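Fuculose-1-phosphate aldolase (Thermus thermophilus, PDB 2FK5) belongs to the class II aldolases, a family of alpha/beta proteins related to the N-terminal domain of adducin. Local coordinates at residues E14-F17 with L21-A24; P91-A96 with E178-L183; E142-L147 with V156-A161. One frame throughout, in Å; residues are numbered along the deposited sequence.

Overall arrangement
Contact 2 is the middle member of this set, touching both of the others, and it joins helices 92-98 and 162-191, which are far apart in sequence. On one side it meets contact 1, the turn out of helix 3-18, where L21 CD2 packs on P91 CA at 3.6 Å; the two centres lie about 15 Å apart. On another it meets contact 3, the base of the hairpin 145-157, through A94 CB and L147 CD2 at 4.0 Å, with centres about 19 Å apart. Contacts 1 and 3 do not touch: their nearest atoms are about 10 Å apart, and they fall on opposite sides of the chain's centre. Contacts 1 and 2 also reach other subunits.

Contact 1: E14-F17 with L21-A24; sequences EDLF and LISA
I22 holds its CG1 between its own backbone N and carbonyl carbon (chi1 62°), and this torsion turns the ethyl arm back onto the last turn of the helix, against L16 and F17. CG1 comes to 3.5 Å from F17 N and 3.7 Å from L16 CB, while the terminal CD1 also lies beside L16 CB. F17, by contrast, swings its ring away from its own N (chi1 174°), which carries the ring out along the course of the departing chain. There CD1 meets S23 CA at 4.0 Å, the serine backbone lying at the ring edge, near its plane.

Two backbone contacts accompany this packing, one a hydrogen bond and the other a weaker CH...O approach. L21 N donates to L16 O at 2.9 Å, tying the helix carbonyl to the amide five residues further on, so that the chain turns sharply as the helix runs out. One residue along on each side, F17 CA directs its hydrogen at I22 O across 3.5 Å, and the angle of 166° at the hydrogen makes this CH...O contact nearly straight. Beside the L21-L16 bond the two leucine side chains cross at about a right angle and meet at their branch ends, L16 CD2 and L21 CD1, 3.5 Å apart.

S23 directs its hydroxyl elsewhere, to E178 of a neighbouring subunit, and the same subunit packs Y170 on F17. Within the chain, helix 162-191 covers the leucines, with Y170 on L16 and T174 and E177 on L21. Strand 85-89 supplies V87 to L16 and A89 to I22, and just beyond it L21 shares a backbone bond with H90, so the end of helix 3-18 packs against both the central sheet and the long C-terminal helix.

Contact 2: P91-A96 with E178-L183; sequences PRVAVA and ESAQIL
A180 and A94 meet where the two helices come nearest, with CB atoms 3.7 Å apart and A180 CB resting as close as 3.6 Å on A94 CA. With a single methyl on each side, the axes of helices 92-96 and 178-183 can approach to 8.0 Å while crossing at 62°. V93 fills the flank with both of its branches. CG1, placed opposite the backbone N (chi1 179°), lies over the backbone of the facing helix at 3.5 Å from A180 O, and CG2 reaches Q181 CG at 3.7 Å, the valine and glutamine side chains crossing at about a right angle. Q181 therefore packs by the aliphatic part of its extended chain.

The next shell is polar. The amide end of Q181 faces another subunit, whose R92 NH1 binds OE1, and a weak bond links NE2 to E177 of the same chain. E177 also holds the start of the short helix: its two carboxylate oxygens take the amide hydrogens of V93 and A94, one each, just beyond P91 at the N-cap. L184 adds a further apolar neighbour to V93, and L104 of strand 103-104 covers A180.

The arrangement is a close alanine-to-alanine helix crossing; in this alpha/beta fold it sets the helix that follows strand 85-89 against the long C-terminal helix.

Contact 3: E142-L147 with V156-A161; sequences EHRACL and VGLKEA
R144 crosses V156 and L158 obliquely, and bends at chi2 (-62°) and chi3 (-64°) bring its guanidinium edge-on to the carbonyl oxygen of V156 on the facing strand. The group presents its edge to V156 O and a face to L158. At the edge, NH2 donates to V156 O at 3.0 Å, with the oxygen practically in the guanidinium plane and a nearly straight N-H...O approach; NE makes a weak second bond to the same oxygen at 3.3 Å. One carbonyl oxygen thus takes one good and one weak bond from the same group. Over the face, L158 CD1 stands 3.5 Å above the plane, offset toward the rim and about equally near CZ and NH1. V156 approaches from the side: its CG2, held between the backbone N and carbonyl carbon (chi1 -50°), is pressed to 3.2 Å from R144 NE, a tight fit.

The setting is the open end of a beta hairpin formed by strands 145-148 and 152-157 within the central mixed sheet. V156 N donates to R144 O at 2.8 Å, just before the first strand begins. R144 thus engages both polar backbone atoms of V156, the N-H through its carbonyl and the carbonyl through its side chain.

NH2 has a second partner in E168 of helix 162-191, with which it forms a salt bridge through OE1. The other carboxylate oxygen of E168 receives the amides of L158 and K159, so this one glutamate holds both the arginine head and the backbone of the chain that leaves the strand. L172, one turn further along that helix, packs on R144, and L140 of helix 130-142 touches V156.

Contact 1: E14-F17 with L21-A24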
# COMPACT_ATOMS: atom_id res chain seq x y z
N GLU A 14 1.08 -3.79 -10.11
CA GLU A 14 0.72 -3.31 -8.77
C GLU A 14 -0.57 -2.50 -8.77
O GLU A 14 -1.42 -2.65 -7.90
CB GLU A 14 1.83 -2.43 -8.19
CG GLU A 14 3.16 -3.14 -7.99
CD GLU A 14 4.15 -2.29 -7.21
OE1 GLU A 14 4.14 -1.05 -7.37
OE2 GLU A 14 4.95 -2.87 -6.44
N ASP A 15 -0.70 -1.62 -9.76
CA ASP A 15 -1.88 -0.76 -9.83
C ASP A 15 -3.15 -1.50 -10.23
O ASP A 15 -4.22 -1.21 -9.71
CB ASP A 15 -1.59 0.42 -10.76
CG ASP A 15 -0.60 1.42 -10.15
OD1 ASP A 15 -0.16 2.33 -10.87
OD2 ASP A 15 -0.27 1.29 -8.96
N LEU A 16 -3.04 -2.47 -11.14
CA LEU A 16 -4.22 -3.24 -11.54
C LEU A 16 -4.71 -4.04 -10.34
O LEU A 16 -5.91 -4.13 -10.08
CB LEU A 16 -3.88 -4.20 -12.68
CG LEU A 16 -3.71 -3.63 -14.09
CD1 LEU A 16 -3.26 -4.74 -15.02
CD2 LEU A 16 -5.02 -3.02 -14.59
N PHE A 17 -3.77 -4.62 -9.61
CA PHE A 17 -4.10 -5.40 -8.42
C PHE A 17 -4.79 -4.53 -7.37
O PHE A 17 -5.85 -4.87 -6.86
CB PHE A 17 -2.84 -6.00 -7.81
CG PHE A 17 -3.07 -6.70 -6.50
CD1 PHE A 17 -3.51 -8.02 -6.47
CD2 PHE A 17 -2.88 -6.03 -5.30
CE1 PHE A 17 -3.75 -8.66 -5.26
CE2 PHE A 17 -3.11 -6.66 -4.08
CZ PHE A 17 -3.55 -7.98 -4.06
N LEU A 21 -8.61 -5.12 -10.43
CA LEU A 21 -8.77 -5.58 -11.82
C LEU A 21 -8.11 -6.93 -12.06
O LEU A 21 -8.38 -7.59 -13.05
CB LEU A 21 -8.20 -4.54 -12.79
CG LEU A 21 -9.02 -3.25 -12.80
CD1 LEU A 21 -8.35 -2.21 -13.68
CD2 LEU A 21 -10.41 -3.56 -13.31
N ILE A 22 -7.23 -7.31 -11.14
CA ILE A 22 -6.57 -8.60 -11.21
C ILE A 22 -6.22 -9.02 -9.78
O ILE A 22 -6.19 -8.19 -8.86
CB ILE A 22 -5.25 -8.59 -12.03
CG1 ILE A 22 -4.24 -7.65 -11.38
CG2 ILE A 22 -5.54 -8.22 -13.47
CD1 ILE A 22 -2.86 -7.73 -12.01
N SER A 23 -5.96 -10.31 -9.62
CA SER A 23 -5.60 -10.89 -8.34
C SER A 23 -4.89 -12.21 -8.65
O SER A 23 -5.02 -12.75 -9.75
CB SER A 23 -6.85 -11.17 -7.50
OG SER A 23 -7.64 -12.17 -8.11
N ALA A 24 -4.14 -12.72 -7.67
CA ALA A 24 -3.41 -13.97 -7.85
C ALA A 24 -2.67 -13.96 -9.18
O ALA A 24 -1.89 -13.06 -9.45
CB ALA A 24 -4.36 -15.16 -7.77

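Contact 2: P91-A96 with E178-L183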
# COMPACT_ATOMS: atom_id res chain seq x y z
N PRO A 91 -11.85 -7.02 -15.25
CA PRO A 91 -12.68 -6.00 -14.59
C PRO A 91 -14.01 -6.67 -14.25
O PRO A 91 -14.79 -7.01 -15.14
CB PRO A 91 -12.79 -4.92 -15.64
CG PRO A 91 -12.74 -5.69 -16.94
CD PRO A 91 -11.66 -6.72 -16.68
N ARG A 92 -14.26 -6.86 -12.95
CA ARG A 92 -15.46 -7.56 -12.49
C ARG A 92 -16.81 -7.03 -12.95
O ARG A 92 -17.64 -7.81 -13.43
CB ARG A 92 -15.44 -7.67 -10.96
CG ARG A 92 -14.14 -8.24 -10.45
NE ARG A 92 -12.69 -8.57 -8.50
CZ ARG A 92 -12.33 -8.75 -7.23
NH1 ARG A 92 -13.23 -8.66 -6.26
NH2 ARG A 92 -11.06 -9.01 -6.94
N VAL A 93 -17.04 -5.73 -12.81
CA VAL A 93 -18.33 -5.22 -13.24
C VAL A 93 -18.48 -5.30 -14.76
O VAL A 93 -19.54 -5.65 -15.25
CB VAL A 93 -18.57 -3.77 -12.78
CG1 VAL A 93 -19.93 -3.29 -13.30
CG2 VAL A 93 -18.55 -3.69 -11.24
N ALA A 94 -17.42 -4.98 -15.50
CA ALA A 94 -17.48 -5.06 -16.96
C ALA A 94 -17.77 -6.49 -17.40
O ALA A 94 -18.54 -6.71 -18.34
CB ALA A 94 -16.15 -4.57 -17.57
N VAL A 95 -17.18 -7.46 -16.72
CA VAL A 95 -17.41 -8.86 -17.07
C VAL A 95 -18.84 -9.25 -16.77
O VAL A 95 -19.46 -9.98 -17.55
CB VAL A 95 -16.43 -9.81 -16.35
CG1 VAL A 95 -16.88 -11.25 -16.51
CG2 VAL A 95 -15.01 -9.65 -16.94
N ALA A 96 -19.38 -8.77 -15.65
CA ALA A 96 -20.76 -9.08 -15.31
C ALA A 96 -21.67 -8.49 -16.39
O ALA A 96 -22.61 -9.14 -16.85
CB ALA A 96 -21.12 -8.50 -13.94
N GLU A 178 -14.14 1.53 -14.77
CA GLU A 178 -14.80 2.70 -14.19
C GLU A 178 -16.09 3.01 -14.97
O GLU A 178 -17.13 3.31 -14.38
CB GLU A 178 -13.86 3.91 -14.22
CG GLU A 178 -12.55 3.66 -13.50
CD GLU A 178 -11.58 4.82 -13.59
OE1 GLU A 178 -11.54 5.48 -14.65
OE2 GLU A 178 -10.85 5.06 -12.61
N SER A 179 -16.03 2.92 -16.30
CA SER A 179 -17.20 3.16 -17.13
C SER A 179 -18.27 2.10 -16.87
O SER A 179 -19.46 2.41 -16.84
CB SER A 179 -16.82 3.19 -18.62
OG SER A 179 -16.16 4.41 -18.96
N ALA A 180 -17.85 0.85 -16.68
CA ALA A 180 -18.79 -0.25 -16.40
C ALA A 180 -19.47 -0.03 -15.05
O ALA A 180 -20.69 -0.22 -14.91
CB ALA A 180 -18.05 -1.58 -16.40
N GLN A 181 -18.69 0.36 -14.05
CA GLN A 181 -19.25 0.63 -12.72
C GLN A 181 -20.23 1.79 -12.80
O GLN A 181 -21.31 1.73 -12.22
CB GLN A 181 -18.13 0.94 -11.72
CG GLN A 181 -17.19 -0.26 -11.52
CD GLN A 181 -16.15 -0.04 -10.45
OE1 GLN A 181 -15.86 1.09 -10.08
NE2 GLN A 181 -15.57 -1.13 -9.95
N ILE A 182 -19.86 2.86 -13.50
CA ILE A 182 -20.77 4.00 -13.64
C ILE A 182 -22.08 3.55 -14.29
O ILE A 182 -23.17 3.96 -13.87
CB ILE A 182 -20.11 5.13 -14.46
CG1 ILE A 182 -19.01 5.79 -13.61
CG2 ILE A 182 -21.15 6.18 -14.88
CD1 ILE A 182 -18.21 6.86 -14.36
N LEU A 183 -21.98 2.70 -15.31
CA LEU A 183 -23.18 2.17 -15.98
C LEU A 183 -24.05 1.41 -14.98
O LEU A 183 -25.27 1.58 -14.93
CB LEU A 183 -22.78 1.22 -17.12
CG LEU A 183 -22.40 1.86 -18.46
CD1 LEU A 183 -21.80 0.81 -19.39
CD2 LEU A 183 -23.66 2.47 -19.08

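Contact 3: E142-L147 with V156-A161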
# COMPACT_ATOMS: atom_id res chain seq x y z
N GLU A 142 -10.06 -2.46 -35.07
CA GLU A 142 -10.96 -1.31 -35.15
C GLU A 142 -11.32 -0.65 -33.82
O GLU A 142 -11.85 0.46 -33.80
CB GLU A 142 -12.25 -1.70 -35.87
CG GLU A 142 -12.06 -2.11 -37.33
CD GLU A 142 -11.75 -0.92 -38.23
OE1 GLU A 142 -10.75 -0.22 -37.99
N HIS A 143 -11.06 -1.33 -32.71
CA HIS A 143 -11.37 -0.79 -31.39
C HIS A 143 -10.15 -0.86 -30.48
O HIS A 143 -9.30 -1.74 -30.64
CB HIS A 143 -12.49 -1.60 -30.73
CG HIS A 143 -13.72 -1.73 -31.57
ND1 HIS A 143 -13.88 -2.74 -32.50
CD2 HIS A 143 -14.84 -0.98 -31.64
CE1 HIS A 143 -15.05 -2.60 -33.10
NE2 HIS A 143 -15.65 -1.53 -32.59
N ARG A 144 -10.07 0.06 -29.53
CA ARG A 144 -8.95 0.13 -28.58
C ARG A 144 -9.08 -0.90 -27.46
O ARG A 144 -8.10 -1.21 -26.76
CB ARG A 144 -8.84 1.53 -28.00
CG ARG A 144 -8.42 2.60 -29.01
CD ARG A 144 -7.03 2.29 -29.56
NE ARG A 144 -6.03 2.36 -28.50
CZ ARG A 144 -5.44 3.48 -28.10
NH1 ARG A 144 -5.73 4.64 -28.68
NH2 ARG A 144 -4.58 3.44 -27.09
N ALA A 145 -10.28 -1.43 -27.27
CA ALA A 145 -10.51 -2.43 -26.24
C ALA A 145 -11.71 -3.31 -26.57
O ALA A 145 -12.59 -2.91 -27.32
CB ALA A 145 -10.73 -1.75 -24.89
N CYS A 146 -11.73 -4.51 -26.01
CA CYS A 146 -12.85 -5.39 -26.23
C CYS A 146 -13.07 -6.27 -25.02
O CYS A 146 -12.17 -6.45 -24.19
CB CYS A 146 -12.63 -6.26 -27.47
SG CYS A 146 -11.26 -7.40 -27.38
N LEU A 147 -14.28 -6.79 -24.91
CA LEU A 147 -14.65 -7.67 -23.82
C LEU A 147 -14.89 -9.07 -24.35
O LEU A 147 -15.49 -9.25 -25.41
CB LEU A 147 -15.95 -7.19 -23.17
CG LEU A 147 -15.83 -6.10 -22.11
CD1 LEU A 147 -17.15 -5.35 -21.98
CD2 LEU A 147 -15.42 -6.75 -20.79
N VAL A 156 -5.61 -1.98 -25.84
CA VAL A 156 -4.36 -1.77 -26.57
C VAL A 156 -3.74 -0.41 -26.36
O VAL A 156 -4.45 0.58 -26.17
CB VAL A 156 -4.57 -1.96 -28.10
CG1 VAL A 156 -5.29 -3.25 -28.37
CG2 VAL A 156 -5.36 -0.79 -28.66
N GLY A 157 -2.41 -0.37 -26.41
CA GLY A 157 -1.67 0.87 -26.29
C GLY A 157 -1.01 1.09 -27.64
O GLY A 157 -0.55 0.12 -28.24
N LEU A 158 -0.96 2.33 -28.12
CA LEU A 158 -0.39 2.60 -29.44
C LEU A 158 0.83 3.51 -29.49
O LEU A 158 1.45 3.63 -30.54
CB LEU A 158 -1.47 3.18 -30.35
CG LEU A 158 -2.67 2.27 -30.65
CD1 LEU A 158 -3.75 3.05 -31.37
CD2 LEU A 158 -2.22 1.10 -31.49
N LYS A 159 1.17 4.14 -28.37
CA LYS A 159 2.32 5.03 -28.34
C LYS A 159 3.63 4.33 -28.73
O LYS A 159 3.76 3.12 -28.56
CB LYS A 159 2.43 5.66 -26.95
CG LYS A 159 1.28 6.62 -26.66
CD LYS A 159 1.36 7.23 -25.27
CE LYS A 159 0.21 8.21 -25.04
N GLU A 160 4.58 5.10 -29.24
CA GLU A 160 5.86 4.55 -29.69
C GLU A 160 6.74 3.94 -28.61
O GLU A 160 7.31 2.87 -28.81
CB GLU A 160 6.66 5.63 -30.43
N ALA A 161 6.87 4.60 -27.46
CA ALA A 161 7.68 4.07 -26.38
C ALA A 161 6.94 2.90 -25.73
O ALA A 161 5.79 3.06 -25.32
CB ALA A 161 7.97 5.15 -25.35